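Local coordinates for tyrosine-protein kinase receptor torso (PDB 5AOQ), which acts as a receptor tyrosine kinase that binds prothoracicotropic hormone and activates MAPK signalling at the onset of metamorphosis, at residues A[193-198]-A[216-221]; A[222-227]-A[237-242]. All blocks are in the same frame, centred on the assembly; numbering follows the deposited sequence.

Overall arrangement
Both interactions belong to the second fibronectin type III domain of the Torso ectodomain, the one that binds the hormone, and their centres are about 8 Å apart. Interaction 1 joins the end of one sheet to the crossing chain that leaves the other. It is small and partly open, with few apolar touches and one possible hydroxyl bond. Interaction 2 lies within one sheet. It is a hairpin with backbone hydrogen bonds, an inner face of Cys224, Ile226 and Tyr239, buried, with His237 at its partly exposed end, and a charged outer face. The Cys195–Cys224 disulfide links the two contacts. A hydrogen bond between Val219 O and Thr241 OG1 adds a second tie.

Interaction 1: residues A[193-198]-A[216-221]; sequences NICQNT and ENLVLN
Thr198 and Leu218 are the closest backbone pair, their CA atoms 6.3 Å apart, and no backbone hydrogen bond joins the two segments, which pass without pairing as strands. The contact lies between the two sheets of the second fibronectin type III domain, a beta sandwich. Segment 193-198 ends strand 189-195 and turns into strand 198-205. Segment 216-221 leaves strand 212-218 of the other sheet, turns a corner at Asn217 and runs on toward strand 223-230.

Thr198 carries most of the contact. Both of its branches meet the backbone carbonyl of Asn217. With chi1 at -56°, OG1 sits beside its own backbone N, and it comes 3.0 Å from Asn217 O, a possible hydrogen bond. CG2 touches the same oxygen at 3.4 Å and reaches on to Asn217 CB at 4.2 Å. A valine here would remove the hydroxyl and would probably leave Asn217 O without this polar neighbour.

Further along, Asn197 CB and Val219 CG2 meet loosely at 4.3 Å. Tyr102 of a prothoracicotropic hormone chain packs on both residues. Lys21 of the other hormone chain makes weak hydrogen bonds to the carbonyls of Cys195 and Gln196, so the turn between the strands faces the ligand.

On the inner side, Leu218 starts out pointing away from segment 193-198, but its end comes back. It also packs on Ile173 of its own sheet. Its CD2 branch lies against Cys195 SG, the sulfur that is bonded to Cys224 SG.

Interaction 2: residues A[222-227]-A[237-242]; sequences DECEIH and HKYKTP
Cys224 and Tyr239 form a hydrogen-bonded pair in the antiparallel hairpin of strands 223-230 and 233-240. The Tyr239 side chain takes the crowded position between its backbone N and carbonyl carbon (chi1 69°). This turns the ring across the hairpin, with one face against Cys224, whose CB makes a CH-pi contact 3.6 Å from the centroid of the Tyr239 ring. Cys224 SG lies oblique to the ring. The Tyr239 hydroxyl finds its polar partner in the side-chain amide of Asn193.

On the same face, Ile226 CG2 meets the edge of the His237 ring, 3.5 Å from CD2. Thr241 OG1 accepts the Asp222 N-H at 2.6 Å. Asp222 O in turn accepts the Thr241 N-H.

The other face is charged. Glu223 bends at chi2 (64°) and crosses Lys240 at about a right angle, giving a long salt bridge of 3.8 Å from OE1 to Lys240 NZ. Glu225 lies against Lys238 CG with both its CG and its carboxylate, but its oxygens do not meet Lys238 NZ. Glu225 also packs on Lys21 of a hormone chain.

Strand 189-195 flanks strand 223-230. From the facing sheet, strands 159-167 and 171-179 bring Phe161 to His237 and Phe177 edge-to-face to Tyr239.

Interaction 1: residues A[193-198]-A[216-221]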
ATOM      1  N   ASN A 193     -16.080   8.959  -8.178  1.00 50.77           N
ATOM      2  CA  ASN A 193     -16.901  10.090  -7.749  1.00 49.27           C
ATOM      3  C   ASN A 193     -16.370  10.750  -6.483  1.00 49.97           C
ATOM      4  O   ASN A 193     -15.963  10.068  -5.537  1.00 51.73           O
ATOM      5  CB  ASN A 193     -18.348   9.646  -7.526  1.00 48.82           C
ATOM      6  CG  ASN A 193     -19.254  10.794  -7.122  1.00 47.37           C
ATOM      7  OD1 ASN A 193     -19.209  11.873  -7.715  1.00 45.97           O
ATOM      8  ND2 ASN A 193     -20.080  10.569  -6.107  1.00 47.90           N
ATOM      9  N   ILE A 194     -16.384  12.081  -6.475  1.00 49.89           N
ATOM     10  CA  ILE A 194     -15.907  12.851  -5.333  1.00 50.74           C
ATOM     11  C   ILE A 194     -16.744  14.118  -5.138  1.00 49.17           C
ATOM     12  O   ILE A 194     -17.270  14.679  -6.102  1.00 47.38           O
ATOM     13  CB  ILE A 194     -14.412  13.225  -5.506  1.00 51.88           C
ATOM     14  CG1 ILE A 194     -13.869  13.955  -4.273  1.00 53.31           C
ATOM     15  CG2 ILE A 194     -14.213  14.074  -6.757  1.00 50.45           C
ATOM     16  CD1 ILE A 194     -13.894  13.134  -2.999  1.00 55.33           C
ATOM     17  N   CYS A 195     -16.868  14.553  -3.886  1.00 65.83           N
ATOM     18  CA  CYS A 195     -17.577  15.787  -3.552  1.00 64.72           C
ATOM     19  C   CYS A 195     -16.764  16.638  -2.584  1.00 66.24           C
ATOM     20  O   CYS A 195     -15.871  16.134  -1.907  1.00 68.45           O
ATOM     21  CB  CYS A 195     -18.944  15.479  -2.940  1.00 65.03           C
ATOM     22  SG  CYS A 195     -20.093  14.624  -4.031  1.00 63.00           S
ATOM     23  N   GLN A 196     -17.097  17.923  -2.509  1.00 64.86           N
ATOM     24  CA  GLN A 196     -16.371  18.868  -1.665  1.00 67.35           C
ATOM     25  C   GLN A 196     -16.446  18.497  -0.185  1.00 72.13           C
ATOM     26  O   GLN A 196     -15.548  18.836   0.587  1.00 74.68           O
ATOM     27  CB  GLN A 196     -16.917  20.288  -1.869  1.00 66.39           C
ATOM     28  CG  GLN A 196     -16.145  21.379  -1.143  1.00 68.65           C
ATOM     29  CD  GLN A 196     -16.753  22.755  -1.353  1.00 67.39           C
ATOM     30  OE1 GLN A 196     -17.606  22.943  -2.220  1.00 63.98           O
ATOM     31  NE2 GLN A 196     -16.320  23.721  -0.552  1.00 70.03           N
ATOM     32  N   ASN A 197     -17.514  17.803   0.205  1.00 66.83           N
ATOM     33  CA  ASN A 197     -17.720  17.433   1.605  1.00 71.40           C
ATOM     34  C   ASN A 197     -18.172  15.982   1.778  1.00 71.24           C
ATOM     35  O   ASN A 197     -18.941  15.664   2.685  1.00 73.74           O
ATOM     36  CB  ASN A 197     -18.737  18.379   2.249  1.00 74.17           C
ATOM     37  CG  ASN A 197     -18.237  19.808   2.317  1.00 75.13           C
ATOM     38  OD1 ASN A 197     -17.493  20.173   3.228  1.00 78.71           O
ATOM     39  ND2 ASN A 197     -18.639  20.625   1.350  1.00 71.77           N
ATOM     40  N   THR A 198     -17.690  15.108   0.901  1.00 67.68           N
ATOM     41  CA  THR A 198     -17.920  13.673   1.034  1.00 67.35           C
ATOM     42  C   THR A 198     -16.702  12.919   0.520  1.00 65.39           C
ATOM     43  O   THR A 198     -16.131  13.277  -0.512  1.00 63.63           O
ATOM     44  CB  THR A 198     -19.177  13.212   0.270  1.00 65.30           C
ATOM     45  OG1 THR A 198     -20.314  13.960   0.717  1.00 66.62           O
ATOM     46  CG2 THR A 198     -19.434  11.727   0.496  1.00 65.01           C
ATOM     47  N   GLU A 216     -23.867   7.516  -1.999  1.00 51.16           N
ATOM     48  CA  GLU A 216     -24.464   7.748  -0.691  1.00 51.03           C
ATOM     49  C   GLU A 216     -23.676   8.773   0.115  1.00 51.80           C
ATOM     50  O   GLU A 216     -22.587   9.190  -0.281  1.00 52.57           O
ATOM     51  CB  GLU A 216     -24.557   6.434   0.088  1.00 51.59           C
ATOM     52  CG  GLU A 216     -25.294   5.329  -0.656  1.00 51.11           C
ATOM     53  CD  GLU A 216     -25.340   4.030   0.124  1.00 51.79           C
ATOM     54  OE1 GLU A 216     -24.902   4.019   1.294  1.00 52.64           O
ATOM     55  OE2 GLU A 216     -25.814   3.019  -0.435  1.00 51.67           O
ATOM     56  N   ASN A 217     -24.246   9.172   1.247  1.00 53.68           N
ATOM     57  CA  ASN A 217     -23.612  10.112   2.163  1.00 54.67           C
ATOM     58  C   ASN A 217     -23.381  11.485   1.536  1.00 54.32           C
ATOM     59  O   ASN A 217     -22.493  12.226   1.960  1.00 55.46           O
ATOM     60  CB  ASN A 217     -22.284   9.541   2.665  1.00 56.40           C
ATOM     61  CG  ASN A 217     -22.394   8.081   3.059  1.00 56.77           C
ATOM     62  OD1 ASN A 217     -23.457   7.617   3.472  1.00 56.19           O
ATOM     63  ND2 ASN A 217     -21.295   7.346   2.927  1.00 57.90           N
ATOM     64  N   LEU A 218     -24.182  11.822   0.529  1.00 37.64           N
ATOM     65  CA  LEU A 218     -24.137  13.150  -0.074  1.00 37.25           C
ATOM     66  C   LEU A 218     -24.817  14.165   0.836  1.00 36.99           C
ATOM     67  O   LEU A 218     -25.544  13.794   1.757  1.00 36.96           O
ATOM     68  CB  LEU A 218     -24.802  13.146  -1.452  1.00 36.12           C
ATOM     69  CG  LEU A 218     -24.097  12.356  -2.555  1.00 36.58           C
ATOM     70  CD1 LEU A 218     -24.961  12.316  -3.805  1.00 35.70           C
ATOM     71  CD2 LEU A 218     -22.734  12.956  -2.866  1.00 37.82           C
ATOM     72  N   VAL A 219     -24.570  15.445   0.571  1.00 36.99           N
ATOM     73  CA  VAL A 219     -25.179  16.525   1.341  1.00 36.80           C
ATOM     74  C   VAL A 219     -25.723  17.613   0.419  1.00 35.72           C
ATOM     75  O   VAL A 219     -25.440  17.627  -0.780  1.00 35.43           O
ATOM     76  CB  VAL A 219     -24.172  17.141   2.331  1.00 38.46           C
ATOM     77  CG1 VAL A 219     -23.702  16.092   3.324  1.00 39.75           C
ATOM     78  CG2 VAL A 219     -22.988  17.747   1.591  1.00 39.30           C
ATOM     79  N   LEU A 220     -26.505  18.524   0.990  1.00 35.30           N
ATOM     80  CA  LEU A 220     -27.141  19.586   0.219  1.00 34.31           C
ATOM     81  C   LEU A 220     -26.153  20.660  -0.224  1.00 34.94           C
ATOM     82  O   LEU A 220     -25.219  21.001   0.503  1.00 36.26           O
ATOM     83  CB  LEU A 220     -28.263  20.231   1.037  1.00 33.86           C
ATOM     84  CG  LEU A 220     -29.433  19.321   1.417  1.00 33.41           C
ATOM     85  CD1 LEU A 220     -30.362  20.027   2.392  1.00 33.49           C
ATOM     86  CD2 LEU A 220     -30.197  18.877   0.179  1.00 32.39           C
ATOM     87  N   ASN A 221     -26.377  21.186  -1.425  1.00 35.88           N
ATOM     88  CA  ASN A 221     -25.604  22.307  -1.950  1.00 36.52           C
ATOM     89  C   ASN A 221     -24.103  22.028  -2.011  1.00 38.17           C
ATOM     90  O   ASN A 221     -23.287  22.903  -1.723  1.00 39.38           O
ATOM     91  CB  ASN A 221     -25.868  23.552  -1.103  1.00 36.60           C
ATOM     92  CG  ASN A 221     -27.337  23.914  -1.053  1.00 35.18           C
ATOM     93  OD1 ASN A 221     -27.998  24.006  -2.086  1.00 34.27           O
ATOM     94  ND2 ASN A 221     -27.862  24.102   0.153  1.00 35.25           N
TER

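Interaction 2: residues A[222-227]-A[237-242]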
ATOM      1  N   ASP A 222     -23.754  20.802  -2.391  1.00 53.12           N
ATOM      2  CA  ASP A 222     -22.360  20.384  -2.501  1.00 54.83           C
ATOM      3  C   ASP A 222     -21.927  20.318  -3.960  1.00 55.19           C
ATOM      4  O   ASP A 222     -22.644  19.782  -4.804  1.00 54.18           O
ATOM      5  CB  ASP A 222     -22.157  19.025  -1.830  1.00 55.15           C
ATOM      6  CG  ASP A 222     -20.698  18.727  -1.541  1.00 57.24           C
ATOM      7  OD1 ASP A 222     -19.829  19.256  -2.262  1.00 58.42           O
ATOM      8  OD2 ASP A 222     -20.422  17.964  -0.591  1.00 57.91           O
ATOM      9  N   GLU A 223     -20.751  20.867  -4.247  1.00 43.29           N
ATOM     10  CA  GLU A 223     -20.205  20.867  -5.600  1.00 43.75           C
ATOM     11  C   GLU A 223     -19.403  19.588  -5.847  1.00 44.40           C
ATOM     12  O   GLU A 223     -18.260  19.468  -5.406  1.00 46.15           O
ATOM     13  CB  GLU A 223     -19.329  22.102  -5.820  1.00 45.43           C
ATOM     14  CG  GLU A 223     -18.935  22.337  -7.270  1.00 46.19           C
ATOM     15  CD  GLU A 223     -20.129  22.640  -8.158  1.00 44.82           C
ATOM     16  OE1 GLU A 223     -21.147  23.144  -7.639  1.00 43.78           O
ATOM     17  OE2 GLU A 223     -20.049  22.372  -9.376  1.00 45.01           O
ATOM     18  N   CYS A 224     -20.012  18.641  -6.556  1.00 43.18           N
ATOM     19  CA  CYS A 224     -19.407  17.331  -6.795  1.00 43.74           C
ATOM     20  C   CYS A 224     -18.839  17.175  -8.204  1.00 44.46           C
ATOM     21  O   CYS A 224     -19.077  18.001  -9.088  1.00 44.29           O
ATOM     22  CB  CYS A 224     -20.436  16.223  -6.563  1.00 42.11           C
ATOM     23  SG  CYS A 224     -21.128  16.137  -4.900  1.00 41.71           S
ATOM     24  N   GLU A 225     -18.098  16.088  -8.397  1.00 52.96           N
ATOM     25  CA  GLU A 225     -17.570  15.724  -9.705  1.00 53.83           C
ATOM     26  C   GLU A 225     -17.449  14.206  -9.824  1.00 53.91           C
ATOM     27  O   GLU A 225     -17.066  13.522  -8.865  1.00 54.73           O
ATOM     28  CB  GLU A 225     -16.212  16.387  -9.944  1.00 56.59           C
ATOM     29  CG  GLU A 225     -15.657  16.166 -11.343  1.00 57.92           C
ATOM     30  CD  GLU A 225     -14.337  16.877 -11.567  1.00 61.02           C
ATOM     31  OE1 GLU A 225     -13.766  17.399 -10.586  1.00 62.15           O
ATOM     32  OE2 GLU A 225     -13.869  16.914 -12.725  1.00 62.51           O
ATOM     33  N   ILE A 226     -17.790  13.691 -11.003  1.00 45.78           N
ATOM     34  CA  ILE A 226     -17.739  12.258 -11.274  1.00 45.83           C
ATOM     35  C   ILE A 226     -17.042  11.986 -12.608  1.00 47.28           C
ATOM     36  O   ILE A 226     -17.326  12.634 -13.616  1.00 46.87           O
ATOM     37  CB  ILE A 226     -19.164  11.635 -11.273  1.00 43.13           C
ATOM     38  CG1 ILE A 226     -19.082  10.108 -11.359  1.00 43.36           C
ATOM     39  CG2 ILE A 226     -20.019  12.199 -12.410  1.00 41.58           C
ATOM     40  CD1 ILE A 226     -20.423   9.408 -11.240  1.00 41.05           C
ATOM     41  N   HIS A 227     -16.099  11.048 -12.590  1.00 69.76           N
ATOM     42  CA  HIS A 227     -15.410  10.610 -13.797  1.00 71.49           C
ATOM     43  C   HIS A 227     -15.910   9.231 -14.211  1.00 70.51           C
ATOM     44  O   HIS A 227     -15.943   8.302 -13.395  1.00 70.55           O
ATOM     45  CB  HIS A 227     -13.898  10.564 -13.575  1.00 75.16           C
ATOM     46  CG  HIS A 227     -13.350  11.774 -12.885  1.00 76.31           C
ATOM     47  ND1 HIS A 227     -13.057  12.945 -13.551  1.00 77.18           N
ATOM     48  CD2 HIS A 227     -13.030  11.990 -11.588  1.00 76.90           C
ATOM     49  CE1 HIS A 227     -12.587  13.831 -12.692  1.00 78.15           C
ATOM     50  NE2 HIS A 227     -12.560  13.277 -11.493  1.00 77.96           N
ATOM     51  N   HIS A 237     -17.276  14.726 -15.338  1.00 55.47           N
ATOM     52  CA  HIS A 237     -18.606  15.317 -15.264  1.00 54.74           C
ATOM     53  C   HIS A 237     -18.851  15.987 -13.918  1.00 53.81           C
ATOM     54  O   HIS A 237     -19.104  15.317 -12.916  1.00 52.68           O
ATOM     55  CB  HIS A 237     -19.663  14.239 -15.517  1.00 53.94           C
ATOM     56  CG  HIS A 237     -21.068  14.701 -15.297  1.00 53.15           C
ATOM     57  ND1 HIS A 237     -21.760  15.451 -16.223  1.00 53.86           N
ATOM     58  CD2 HIS A 237     -21.911  14.518 -14.254  1.00 51.85           C
ATOM     59  CE1 HIS A 237     -22.970  15.710 -15.759  1.00 53.05           C
ATOM     60  NE2 HIS A 237     -23.088  15.154 -14.567  1.00 51.81           N
ATOM     61  N   LYS A 238     -18.756  17.313 -13.898  1.00 54.41           N
ATOM     62  CA  LYS A 238     -19.047  18.078 -12.694  1.00 53.72           C
ATOM     63  C   LYS A 238     -20.552  18.161 -12.480  1.00 52.83           C
ATOM     64  O   LYS A 238     -21.323  18.170 -13.441  1.00 53.16           O
ATOM     65  CB  LYS A 238     -18.454  19.486 -12.778  1.00 54.83           C
ATOM     66  CG  LYS A 238     -16.936  19.532 -12.745  1.00 55.73           C
ATOM     67  CD  LYS A 238     -16.433  20.968 -12.763  1.00 56.83           C
ATOM     68  CE  LYS A 238     -14.915  21.029 -12.697  1.00 57.82           C
ATOM     69  NZ  LYS A 238     -14.410  22.430 -12.729  1.00 58.99           N
ATOM     70  N   TYR A 239     -20.965  18.217 -11.219  1.00 51.80           N
ATOM     71  CA  TYR A 239     -22.379  18.342 -10.889  1.00 51.03           C
ATOM     72  C   TYR A 239     -22.552  18.788  -9.442  1.00 50.31           C
ATOM     73  O   TYR A 239     -21.746  18.445  -8.582  1.00 49.95           O
ATOM     74  CB  TYR A 239     -23.102  17.015 -11.130  1.00 50.20           C
ATOM     75  CG  TYR A 239     -22.711  15.922 -10.161  1.00 49.23           C
ATOM     76  CD1 TYR A 239     -21.612  15.111 -10.408  1.00 49.55           C
ATOM     77  CD2 TYR A 239     -23.440  15.698  -9.002  1.00 48.13           C
ATOM     78  CE1 TYR A 239     -21.249  14.113  -9.529  1.00 48.83           C
ATOM     79  CE2 TYR A 239     -23.086  14.700  -8.117  1.00 47.35           C
ATOM     80  CZ  TYR A 239     -21.988  13.912  -8.385  1.00 47.72           C
ATOM     81  OH  TYR A 239     -21.631  12.915  -7.507  1.00 47.12           O
ATOM     82  N   LYS A 240     -23.615  19.544  -9.184  1.00 50.22           N
ATOM     83  CA  LYS A 240     -23.887  20.072  -7.853  1.00 49.70           C
ATOM     84  C   LYS A 240     -25.139  19.423  -7.273  1.00 48.61           C
ATOM     85  O   LYS A 240     -26.150  19.288  -7.960  1.00 48.65           O
ATOM     86  CB  LYS A 240     -24.045  21.594  -7.910  1.00 50.72           C
ATOM     87  CG  LYS A 240     -24.128  22.274  -6.552  1.00 50.47           C
ATOM     88  CD  LYS A 240     -24.290  23.780  -6.705  1.00 51.68           C
ATOM     89  CE  LYS A 240     -24.316  24.487  -5.359  1.00 51.60           C
ATOM     90  NZ  LYS A 240     -23.038  24.324  -4.614  1.00 51.46           N
ATOM     91  N   THR A 241     -25.070  19.025  -6.006  1.00 47.74           N
ATOM     92  CA  THR A 241     -26.219  18.425  -5.337  1.00 46.76           C
ATOM     93  C   THR A 241     -27.287  19.484  -5.077  1.00 47.10           C
ATOM     94  O   THR A 241     -26.966  20.617  -4.720  1.00 47.78           O
ATOM     95  CB  THR A 241     -25.822  17.760  -4.007  1.00 45.89           C
ATOM     96  OG1 THR A 241     -25.204  18.725  -3.147  1.00 46.29           O
ATOM     97  CG2 THR A 241     -24.858  16.607  -4.249  1.00 45.67           C
ATOM     98  N   PRO A 242     -28.567  19.118  -5.258  1.00 46.74           N
ATOM     99  CA  PRO A 242     -29.649  20.108  -5.195  1.00 47.31           C
ATOM    100  C   PRO A 242     -29.815  20.741  -3.817  1.00 47.17           C
ATOM    101  O   PRO A 242     -29.301  20.224  -2.824  1.00 46.42           O
ATOM    102  CB  PRO A 242     -30.890  19.291  -5.565  1.00 46.84           C
ATOM    103  CG  PRO A 242     -30.555  17.900  -5.171  1.00 45.71           C
ATOM    104  CD  PRO A 242     -29.087  17.751  -5.435  1.00 45.87           C
TER